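Side-chain contacts in HhaI Restriction Endonuclease (Haemophilus parahaemolyticus, PDB 6UKF), which cuts double-stranded DNA at GCGC sites, serving as the restriction enzyme of a restriction-modification system: residues A[173-178]-A[206-211]; A[179-184]-A[190-195]; A[83-88]-A[228-233]. One frame throughout, in Å; residues are numbered along the deposited sequence. Where two conformers were deposited one is given.

Contact 1: residues A[173-178]-A[206-211]. With nucleotides of chain C.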
loop_
_atom_site.group_PDB
_atom_site.type_symbol
_atom_site.label_atom_id
_atom_site.label_comp_id
_atom_site.label_asym_id
_atom_site.label_seq_id
_atom_site.Cartn_x
_atom_site.Cartn_y
_atom_site.Cartn_z
ATOM N N LYS A 173 -22.863 12.684 -16.718
ATOM C CA LYS A 173 -24.017 13.575 -16.692
ATOM C C LYS A 173 -25.313 12.793 -16.857
ATOM O O LYS A 173 -26.317 13.095 -16.201
ATOM C CB LYS A 173 -23.893 14.631 -17.788
ATOM C CG LYS A 173 -22.828 15.683 -17.525
ATOM C CD LYS A 173 -22.831 16.761 -18.605
ATOM C CE LYS A 173 -21.767 17.812 -18.334
ATOM N NZ LYS A 173 -21.575 18.748 -19.469
ATOM N N GLN A 174 -25.312 11.783 -17.729
ATOM C CA GLN A 174 -26.516 10.981 -17.927
ATOM C C GLN A 174 -26.811 10.113 -16.708
ATOM O O GLN A 174 -27.980 9.894 -16.372
ATOM C CB GLN A 174 -26.384 10.154 -19.208
ATOM C CG GLN A 174 -26.461 11.014 -20.466
ATOM C CD GLN A 174 -26.206 10.247 -21.747
ATOM O OE1 GLN A 174 -26.358 9.028 -21.800
ATOM N NE2 GLN A 174 -25.817 10.966 -22.792
ATOM N N ALA A 175 -25.771 9.633 -16.022
ATOM C CA ALA A 175 -25.989 8.898 -14.778
ATOM C C ALA A 175 -26.595 9.799 -13.706
ATOM O O ALA A 175 -27.499 9.381 -12.972
ATOM C CB ALA A 175 -24.679 8.277 -14.287
ATOM N N LEU A 176 -26.112 11.041 -13.599
ATOM C CA LEU A 176 -26.699 11.984 -12.651
ATOM C C LEU A 176 -28.163 12.235 -12.980
ATOM O O LEU A 176 -29.021 12.260 -12.089
ATOM C CB LEU A 176 -25.924 13.301 -12.690
ATOM C CG LEU A 176 -24.519 13.286 -12.093
ATOM C CD1 LEU A 176 -23.745 14.513 -12.542
ATOM C CD2 LEU A 176 -24.577 13.216 -10.574
ATOM N N ASP A 177 -28.461 12.433 -14.263
ATOM C CA ASP A 177 -29.837 12.636 -14.694
ATOM C C ASP A 177 -30.713 11.454 -14.294
ATOM O O ASP A 177 -31.809 11.633 -13.750
ATOM C CB ASP A 177 -29.837 12.829 -16.207
ATOM C CG ASP A 177 -31.184 13.218 -16.747
ATOM O OD1 ASP A 177 -32.052 13.505 -15.991
ATOM O OD2 ASP A 177 -31.324 13.218 -18.066
ATOM N N LYS A 178 -30.233 10.233 -14.543
ATOM C CA LYS A 178 -31.004 9.042 -14.203
ATOM C C LYS A 178 -31.278 8.964 -12.706
ATOM O O LYS A 178 -32.374 8.569 -12.289
ATOM C CB LYS A 178 -30.248 7.795 -14.666
ATOM C CG LYS A 178 -30.783 6.493 -14.091
ATOM N N LYS A 206 -20.024 1.928 -16.240
ATOM C CA LYS A 206 -19.065 2.619 -15.392
ATOM C C LYS A 206 -19.703 2.864 -14.035
ATOM O O LYS A 206 -20.833 3.355 -13.953
ATOM C CB LYS A 206 -18.606 3.942 -16.011
ATOM C CG LYS A 206 -17.609 3.763 -17.149
ATOM C CD LYS A 206 -16.934 5.073 -17.537
ATOM C CE LYS A 206 -15.813 4.837 -18.542
ATOM N NZ LYS A 206 -16.323 4.458 -19.887
ATOM N N ASP A 207 -18.983 2.499 -12.980
ATOM C CA ASP A 207 -19.380 2.799 -11.614
ATOM C C ASP A 207 -18.629 4.053 -11.188
ATOM O O ASP A 207 -17.393 4.084 -11.225
ATOM C CB ASP A 207 -19.046 1.634 -10.684
ATOM C CG ASP A 207 -19.734 0.344 -11.091
ATOM O OD1 ASP A 207 -20.833 0.395 -11.537
ATOM O OD2 ASP A 207 -19.063 -0.795 -10.941
ATOM N N PHE A 208 -19.371 5.085 -10.805
ATOM C CA PHE A 208 -18.793 6.366 -10.432
ATOM C C PHE A 208 -18.835 6.518 -8.919
ATOM O O PHE A 208 -19.716 5.979 -8.245
ATOM C CB PHE A 208 -19.549 7.528 -11.086
ATOM C CG PHE A 208 -19.542 7.491 -12.588
ATOM C CD1 PHE A 208 -18.445 7.941 -13.302
ATOM C CD2 PHE A 208 -20.636 7.007 -13.285
ATOM C CE1 PHE A 208 -18.438 7.905 -14.683
ATOM C CE2 PHE A 208 -20.634 6.967 -14.666
ATOM C CZ PHE A 208 -19.533 7.418 -15.365
ATOM N N LEU A 209 -17.862 7.253 -8.391
ATOM C CA LEU A 209 -17.798 7.586 -6.976
ATOM C C LEU A 209 -17.587 9.085 -6.862
ATOM O O LEU A 209 -16.742 9.650 -7.564
ATOM C CB LEU A 209 -16.650 6.843 -6.287
ATOM C CG LEU A 209 -16.407 7.172 -4.811
ATOM C CD1 LEU A 209 -17.591 6.758 -3.953
ATOM C CD2 LEU A 209 -15.131 6.500 -4.331
ATOM N N ILE A 210 -18.349 9.724 -5.980
ATOM C CA ILE A 210 -18.335 11.173 -5.812
ATOM C C ILE A 210 -17.744 11.489 -4.445
ATOM O O ILE A 210 -18.178 10.932 -3.429
ATOM C CB ILE A 210 -19.751 11.757 -5.962
ATOM C CG1 ILE A 210 -20.319 11.407 -7.342
ATOM C CG2 ILE A 210 -19.734 13.262 -5.758
ATOM C CD1 ILE A 210 -21.802 11.665 -7.486
ATOM N N LYS A 211 -16.749 12.377 -4.424
ATOM C CA LYS A 211 -16.055 12.763 -3.205
ATOM C C LYS A 211 -15.966 14.279 -3.139
ATOM O O LYS A 211 -15.679 14.941 -4.142
ATOM C CB LYS A 211 -14.631 12.193 -3.159
ATOM C CG LYS A 211 -14.544 10.682 -3.311
ATOM C CD LYS A 211 -14.982 9.951 -2.046
ATOM C CE LYS A 211 -13.811 9.707 -1.097
ATOM N NZ LYS A 211 -13.069 8.458 -1.399
ATOM P P DG C 7 -11.017 7.289 -4.463
ATOM O OP1 DG C 7 -11.557 8.508 -3.822
ATOM O OP2 DG C 7 -11.407 6.963 -5.849
ATOM O "O5'" DG C 7 -9.417 7.356 -4.385
ATOM C "C5'" DG C 7 -8.787 7.823 -3.193
ATOM C "C4'" DG C 7 -7.346 8.232 -3.439
ATOM O "O4'" DG C 7 -6.507 7.044 -3.549
ATOM C "C3'" DG C 7 -7.078 9.022 -4.717
ATOM O "O3'" DG C 7 -5.984 9.924 -4.489
ATOM C "C2'" DG C 7 -6.769 7.928 -5.736
ATOM C "C1'" DG C 7 -6.041 6.892 -4.887
ATOM N N9 DG C 7 -6.284 5.509 -5.272
ATOM C C8 DG C 7 -7.490 4.943 -5.603
ATOM N N7 DG C 7 -7.409 3.672 -5.876
ATOM C C5 DG C 7 -6.066 3.371 -5.697
ATOM C C6 DG C 7 -5.377 2.146 -5.847
ATOM O O6 DG C 7 -5.835 1.044 -6.174
ATOM N N1 DG C 7 -4.020 2.279 -5.570
ATOM C C2 DG C 7 -3.406 3.449 -5.197
ATOM N N2 DG C 7 -2.086 3.384 -4.974
ATOM N N3 DG C 7 -4.039 4.603 -5.052
ATOM C C4 DG C 7 -5.361 4.490 -5.317
ATOM P P DC C 6 -13.838 0.809 -4.473
ATOM O OP1 DC C 6 -15.133 0.635 -3.781
ATOM O OP2 DC C 6 -13.720 0.421 -5.895
ATOM O "O5'" DC C 6 -13.378 2.336 -4.364
ATOM C "C5'" DC C 6 -13.523 3.031 -3.131
ATOM C "C4'" DC C 6 -12.346 3.945 -2.862
ATOM O "O4'" DC C 6 -11.167 3.146 -2.537
ATOM C "C3'" DC C 6 -11.906 4.839 -4.024
ATOM O "O3'" DC C 6 -11.407 6.066 -3.501
ATOM C "C2'" DC C 6 -10.831 3.997 -4.700
ATOM C "C1'" DC C 6 -10.133 3.414 -3.478
ATOM N N1 DC C 6 -9.367 2.159 -3.699
ATOM C C2 DC C 6 -8.188 1.972 -2.984
ATOM O O2 DC C 6 -7.816 2.857 -2.206
ATOM N N3 DC C 6 -7.479 0.831 -3.168
ATOM C C4 DC C 6 -7.920 -0.100 -4.013
ATOM N N4 DC C 6 -7.187 -1.210 -4.156
ATOM C C5 DC C 6 -9.132 0.067 -4.746
ATOM C C6 DC C 6 -9.820 1.201 -4.557
#

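Contact 2: residues A[179-184]-A[190-195]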
loop_
_atom_site.group_PDB
_atom_site.type_symbol
_atom_site.label_atom_id
_atom_site.label_comp_id
_atom_site.label_asym_id
_atom_site.label_seq_id
_atom_site.Cartn_x
_atom_site.Cartn_y
_atom_site.Cartn_z
ATOM N N LYS A 179 -30.296 9.330 -11.882
ATOM C CA LYS A 179 -30.435 9.215 -10.436
ATOM C C LYS A 179 -31.217 10.368 -9.820
ATOM O O LYS A 179 -31.500 10.329 -8.618
ATOM C CB LYS A 179 -29.053 9.135 -9.785
ATOM N N GLY A 180 -31.571 11.382 -10.604
ATOM C CA GLY A 180 -32.340 12.493 -10.081
ATOM C C GLY A 180 -31.562 13.438 -9.197
ATOM O O GLY A 180 -32.153 14.088 -8.330
ATOM N N ILE A 181 -30.251 13.543 -9.396
ATOM C CA ILE A 181 -29.414 14.441 -8.607
ATOM C C ILE A 181 -29.338 15.788 -9.311
ATOM O O ILE A 181 -29.033 15.859 -10.508
ATOM C CB ILE A 181 -28.008 13.848 -8.404
ATOM C CG1 ILE A 181 -28.081 12.580 -7.551
ATOM C CG2 ILE A 181 -27.088 14.879 -7.749
ATOM C CD1 ILE A 181 -26.806 11.766 -7.543
ATOM N N SER A 182 -29.623 16.858 -8.571
ATOM C CA SER A 182 -29.489 18.207 -9.100
ATOM C C SER A 182 -28.020 18.602 -9.088
ATOM O O SER A 182 -27.325 18.402 -8.086
ATOM C CB SER A 182 -30.288 19.180 -8.238
ATOM O OG SER A 182 -31.588 18.679 -7.985
ATOM N N TYR A 183 -27.541 19.157 -10.197
ATOM C CA TYR A 183 -26.116 19.425 -10.287
ATOM C C TYR A 183 -25.821 20.450 -11.368
ATOM O O TYR A 183 -26.657 20.761 -12.219
ATOM C CB TYR A 183 -25.346 18.141 -10.610
ATOM C CG TYR A 183 -25.550 17.692 -12.042
ATOM C CD1 TYR A 183 -24.678 18.089 -13.050
ATOM C CD2 TYR A 183 -26.626 16.886 -12.391
ATOM C CE1 TYR A 183 -24.871 17.689 -14.359
ATOM C CE2 TYR A 183 -26.823 16.480 -13.699
ATOM C CZ TYR A 183 -25.943 16.884 -14.678
ATOM O OH TYR A 183 -26.135 16.483 -15.980
ATOM N N THR A 184 -24.590 20.954 -11.314
ATOM C CA THR A 184 -23.970 21.741 -12.364
ATOM C C THR A 184 -22.531 21.265 -12.475
ATOM O O THR A 184 -21.890 20.991 -11.457
ATOM C CB THR A 184 -23.965 23.228 -11.994
ATOM O OG1 THR A 184 -25.310 23.685 -11.799
ATOM C CG2 THR A 184 -23.291 24.063 -13.081
ATOM N N LEU A 190 -17.794 18.687 -10.233
ATOM C CA LEU A 190 -19.225 18.553 -10.007
ATOM C C LEU A 190 -19.654 19.483 -8.883
ATOM O O LEU A 190 -18.992 19.566 -7.845
ATOM C CB LEU A 190 -19.555 17.108 -9.629
ATOM C CG LEU A 190 -20.984 16.796 -9.186
ATOM C CD1 LEU A 190 -21.963 17.074 -10.309
ATOM C CD2 LEU A 190 -21.088 15.352 -8.726
ATOM N N HIS A 191 -20.764 20.183 -9.099
ATOM C CA HIS A 191 -21.346 21.070 -8.102
ATOM C C HIS A 191 -22.784 20.648 -7.850
ATOM O O HIS A 191 -23.536 20.395 -8.798
ATOM C CB HIS A 191 -21.300 22.527 -8.562
ATOM C CG HIS A 191 -19.927 23.121 -8.527
ATOM N ND1 HIS A 191 -19.034 22.993 -9.569
ATOM C CD2 HIS A 191 -19.290 23.839 -7.572
ATOM C CE1 HIS A 191 -17.909 23.610 -9.259
ATOM N NE2 HIS A 191 -18.038 24.132 -8.053
ATOM N N SER A 192 -23.154 20.560 -6.576
ATOM C CA SER A 192 -24.509 20.189 -6.202
ATOM C C SER A 192 -24.757 20.636 -4.771
ATOM O O SER A 192 -23.860 20.564 -3.929
ATOM C CB SER A 192 -24.714 18.674 -6.312
ATOM O OG SER A 192 -25.988 18.296 -5.825
ATOM N N ASP A 193 -25.976 21.101 -4.511
ATOM C CA ASP A 193 -26.414 21.403 -3.157
ATOM C C ASP A 193 -26.970 20.180 -2.441
ATOM O O ASP A 193 -27.408 20.299 -1.292
ATOM C CB ASP A 193 -27.459 22.523 -3.160
ATOM C CG ASP A 193 -26.874 23.860 -3.572
ATOM O OD1 ASP A 193 -27.346 24.437 -4.573
ATOM O OD2 ASP A 193 -25.929 24.325 -2.900
ATOM N N GLU A 194 -26.972 19.020 -3.090
ATOM C CA GLU A 194 -27.296 17.776 -2.416
ATOM C C GLU A 194 -26.060 17.246 -1.694
ATOM O O GLU A 194 -24.922 17.613 -2.000
ATOM C CB GLU A 194 -27.821 16.742 -3.415
ATOM C CG GLU A 194 -29.078 17.195 -4.143
ATOM C CD GLU A 194 -29.814 16.060 -4.834
ATOM O OE1 GLU A 194 -30.280 16.257 -5.906
ATOM O OE2 GLU A 194 -29.913 14.888 -4.214
ATOM N N ASN A 195 -26.298 16.384 -0.707
ATOM C CA ASN A 195 -25.228 15.799 0.099
ATOM C C ASN A 195 -24.841 14.484 -0.559
ATOM O O ASN A 195 -25.441 13.438 -0.307
ATOM C CB ASN A 195 -25.696 15.588 1.532
ATOM C CG ASN A 195 -26.063 16.885 2.224
ATOM O OD1 ASN A 195 -27.133 17.001 2.821
ATOM N ND2 ASN A 195 -25.172 17.868 2.150
HETATM O O HOH W 1 -31.411 13.106 -5.367
#

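Contact 3: residues A[83-88]-A[228-233]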
loop_
_atom_site.group_PDB
_atom_site.type_symbol
_atom_site.label_atom_id
_atom_site.label_comp_id
_atom_site.label_asym_id
_atom_site.label_seq_id
_atom_site.Cartn_x
_atom_site.Cartn_y
_atom_site.Cartn_z
ATOM N N GLN A 83 9.072 -17.592 -4.296
ATOM C CA GLN A 83 8.979 -18.948 -4.824
ATOM C C GLN A 83 8.456 -19.920 -3.776
ATOM O O GLN A 83 7.654 -20.807 -4.089
ATOM C CB GLN A 83 10.342 -19.386 -5.368
ATOM C CG GLN A 83 10.586 -18.903 -6.788
ATOM C CD GLN A 83 12.051 -18.826 -7.162
ATOM O OE1 GLN A 83 12.935 -19.102 -6.352
ATOM N NE2 GLN A 83 12.317 -18.440 -8.403
ATOM N N LYS A 84 8.893 -19.771 -2.522
ATOM C CA LYS A 84 8.382 -20.639 -1.465
ATOM C C LYS A 84 6.878 -20.464 -1.295
ATOM O O LYS A 84 6.145 -21.445 -1.119
ATOM C CB LYS A 84 9.094 -20.348 -0.145
ATOM C CG LYS A 84 10.577 -20.684 -0.127
ATOM C CD LYS A 84 11.204 -20.287 1.200
ATOM C CE LYS A 84 12.721 -20.247 1.120
ATOM N NZ LYS A 84 13.303 -21.515 0.600
ATOM N N ILE A 85 6.401 -19.219 -1.346
ATOM C CA ILE A 85 4.971 -18.959 -1.208
ATOM C C ILE A 85 4.209 -19.568 -2.376
ATOM O O ILE A 85 3.193 -20.249 -2.193
ATOM C CB ILE A 85 4.717 -17.445 -1.086
ATOM C CG1 ILE A 85 5.335 -16.906 0.207
ATOM C CG2 ILE A 85 3.224 -17.150 -1.148
ATOM C CD1 ILE A 85 5.408 -15.397 0.263
ATOM N N MET A 86 4.682 -19.315 -3.599
ATOM C CA MET A 86 4.020 -19.868 -4.775
ATOM C C MET A 86 4.018 -21.387 -4.740
ATOM O O MET A 86 3.016 -22.023 -5.089
ATOM C CB MET A 86 4.726 -19.384 -6.038
ATOM C CG MET A 86 4.536 -17.913 -6.318
ATOM S SD MET A 86 5.495 -17.344 -7.730
ATOM C CE MET A 86 4.864 -18.390 -9.041
ATOM N N GLN A 87 5.137 -21.987 -4.337
ATOM C CA GLN A 87 5.212 -23.440 -4.265
ATOM C C GLN A 87 4.201 -23.984 -3.267
ATOM O O GLN A 87 3.483 -24.948 -3.554
ATOM C CB GLN A 87 6.630 -23.854 -3.883
ATOM C CG GLN A 87 6.795 -25.328 -3.589
ATOM C CD GLN A 87 8.230 -25.692 -3.302
ATOM O OE1 GLN A 87 9.150 -25.211 -3.964
ATOM N NE2 GLN A 87 8.431 -26.540 -2.305
ATOM N N PHE A 88 4.121 -23.370 -2.085
ATOM C CA PHE A 88 3.161 -23.839 -1.094
ATOM C C PHE A 88 1.736 -23.739 -1.627
ATOM O O PHE A 88 0.945 -24.681 -1.504
ATOM C CB PHE A 88 3.291 -23.050 0.205
ATOM C CG PHE A 88 2.281 -23.452 1.233
ATOM C CD1 PHE A 88 1.045 -22.831 1.290
ATOM C CD2 PHE A 88 2.549 -24.485 2.115
ATOM C CE1 PHE A 88 0.104 -23.220 2.219
ATOM C CE2 PHE A 88 1.612 -24.876 3.048
ATOM C CZ PHE A 88 0.388 -24.240 3.102
ATOM N N ALA A 228 -6.346 -11.269 -7.626
ATOM C CA ALA A 228 -5.988 -11.671 -6.275
ATOM C C ALA A 228 -4.483 -11.562 -6.082
ATOM O O ALA A 228 -3.700 -11.912 -6.972
ATOM C CB ALA A 228 -6.439 -13.107 -5.997
ATOM N N ASN A 229 -4.110 -11.097 -4.903
ATOM C CA ASN A 229 -2.691 -10.891 -4.578
ATOM C C ASN A 229 -2.332 -11.523 -3.241
ATOM O O ASN A 229 -3.165 -11.550 -2.313
ATOM C CB ASN A 229 -2.320 -9.400 -4.542
ATOM C CG ASN A 229 -3.391 -8.498 -3.952
ATOM O OD1 ASN A 229 -3.749 -7.481 -4.551
ATOM N ND2 ASN A 229 -3.902 -8.846 -2.775
ATOM N N VAL A 230 -1.130 -12.075 -3.192
ATOM C CA VAL A 230 -0.482 -12.314 -1.916
ATOM C C VAL A 230 -0.144 -10.957 -1.324
ATOM O O VAL A 230 0.404 -10.090 -2.012
ATOM C CB VAL A 230 0.782 -13.159 -2.129
ATOM C CG1 VAL A 230 1.551 -13.309 -0.835
ATOM C CG2 VAL A 230 0.412 -14.519 -2.703
ATOM N N ILE A 231 -0.498 -10.747 -0.061
ATOM C CA ILE A 231 -0.333 -9.435 0.557
ATOM C C ILE A 231 -0.008 -9.629 2.029
ATOM O O ILE A 231 -0.564 -10.504 2.698
ATOM C CB ILE A 231 -1.566 -8.541 0.300
ATOM C CG1 ILE A 231 -1.378 -7.161 0.930
ATOM C CG2 ILE A 231 -2.843 -9.210 0.802
ATOM C CD1 ILE A 231 -2.281 -6.114 0.333
ATOM N N PHE A 232 0.915 -8.812 2.524
ATOM C CA PHE A 232 1.467 -8.967 3.860
ATOM C C PHE A 232 0.862 -7.951 4.813
ATOM O O PHE A 232 0.680 -6.783 4.464
ATOM C CB PHE A 232 2.986 -8.813 3.808
ATOM C CG PHE A 232 3.643 -9.832 2.933
ATOM C CD1 PHE A 232 3.885 -9.568 1.597
ATOM C CD2 PHE A 232 3.960 -11.084 3.430
ATOM C CE1 PHE A 232 4.463 -10.521 0.782
ATOM C CE2 PHE A 232 4.541 -12.040 2.617
ATOM C CZ PHE A 232 4.793 -11.756 1.291
ATOM N N SER A 233 0.540 -8.414 6.015
ATOM C CA SER A 233 0.058 -7.565 7.089
ATOM C C SER A 233 1.061 -7.600 8.231
ATOM O O SER A 233 1.669 -8.639 8.508
ATOM C CB SER A 233 -1.308 -8.032 7.590
ATOM O OG SER A 233 -2.299 -7.810 6.604
#

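Contact 1: residues A[173-178]-A[206-211]
Ala175 sets its methyl obliquely against the outer part of the Phe208 ring, with CB of Ala175 4.3 Å from CE2 of Phe208. One helical position on, Leu176 reaches across with a branch tip, its CD2 lying 4.4 Å from CD1 of Ile210. Both are light hydrocarbon touches. They account for only 86 Å² of buried surface: the CA atoms of Ala175 and Phe208 are 8.8 Å from each other, and only the ends of four side chains meet. Neighbours complete the packing: Ile201 of strand 199-202 touches Ala175, Leu176 and Phe208, Phe172 meets the Phe208 ring edge-to-face, and Leu190 lies against both Leu176 and Ile210. The alternation of the strand turns Leu209 and Lys211 to the opposite side, toward the DNA. Leu209 has CG anti to its backbone N (chi1 176°), and its CD2 presses on the sugar of DC6 of chain C, 3.6 Å from C3'. Lys211 bends at chi2, chi3 and chi4 and thus folds its chain round OP1 of DG7 of chain C. CG and CE of Lys211 each lie 3.7 Å from OP1 of DG7 of chain C, while NZ of Lys211 donates a hydrogen bond of 2.9 Å to OP1. The ammonium probably also offsets the phosphate charge, a backbone contact that does not by itself read sequence. Helix 169-179 thus covers one face of an antiparallel sheet while the other face meets DNA, a two-layer alpha/beta packing in a DNA-binding lobe.

Contact 2: residues A[179-184]-A[190-195]
Tyr183 and Leu190 cross at about a right angle: CD1 of Leu190 nestles 3.6 Å from CB of Tyr183 and obliquely beside the start of the ring. With chi1 at 72°, the tyrosine ring sits between its own backbone N and carbonyl carbon and runs away from segment 190-195 toward helix 169-179, where it packs on Lys173 and Leu176. Glu194 slants over Ile181 with an extended chain, so that its carboxylate arrives at the backbone of Ser182. There OE1 of Glu194 takes the N-H of Ser182 at 2.8 Å, nearly straight at 170°, through its anti side and 33° out of the carboxylate plane; the Ser182 hydroxyl adds a weak bond to the same oxygen. OE2 of Glu194 receives a water that also donates to Gly180 O, tying the carboxylate to the Schellman motif that ends the helix. Ser192 OG works in two directions, donating to Ser182 O at 2.6 Å and accepting from Glu194 N at 3.0 Å. The His191 ring lies edge-on to Thr184 O without bonding it; that oxygen accepts from His191 N at 2.7 Å, and Thr184 N bonds back to His191 O at 2.8 Å. Thr184 and His191 are therefore a hydrogen-bonded antiparallel pair near the open end of a beta-hairpin, and Ser192, next along the chain, opens an ST turn.

Contact 3: residues A[83-88]-A[228-233]
Val230 is the first residue of strand segment 228-233 to meet the helix, its CG2 touching CG2 of Ile85 at 4.2 Å as the two branched side chains slant past each other. The CG2 methyl of Ile85 stands anti to its backbone N, leaving CG1 beside that N (chi1 -65°), which sends CG2 to Val230 and CD1, at the end of the CG1 branch, to Phe232. Val230 also packs on Phe57, Leu59 and Cys152 of the flanking strands. Next comes Ile231, whose side chain lies on the other side of the strand, away from the helix, and packs on a cytosine base of the bound DNA; its backbone pairs with Thr153, a residue of the calcium site. Phe232 returns to the helix side. Its ring and the isoleucine approach from opposite directions, and CD1 of Ile85 meets the ring edge near its plane, 3.8 Å from CZ and 4.2 Å from CE2 of Phe232. Trp116 stacks on the Phe232 ring, while Val112 and Phe113 of helix 110-123 touch Ile85. The Phe232 side chain is about 7 Å from the calcium ion, near the metal site without being part of it. All the cross-contacts are between carbon atoms, and the 111 Å² they bury has no polar group to satisfy: between these segments the packing rests on burial of apolar surface and dispersion, one methyl at a ring edge and one against a methyl, with no directional bond.

Contacts 1 and 2 belong to one lobe and touch: Leu176 and Tyr183 pack together, and Leu190 lies beside both, so helix 169-179 and the loop that follows it share one apolar patch. Contact 3 is remote, its centre 37 Å from that of contact 1 and 44 Å from that of contact 2, in the part of the fold near the calcium ion. Contacts 1 and 3 are buried helix-on-sheet packings of apolar side chains; each strand also turns side chains to the DNA: Leu209 and Lys211 to its sugar-phosphate backbone in contact 1, Ile231 to a base in contact 3. Contact 2, only partly buried and nearer the lobe surface, relies mainly on hydrogen bonds, one water-mediated link included.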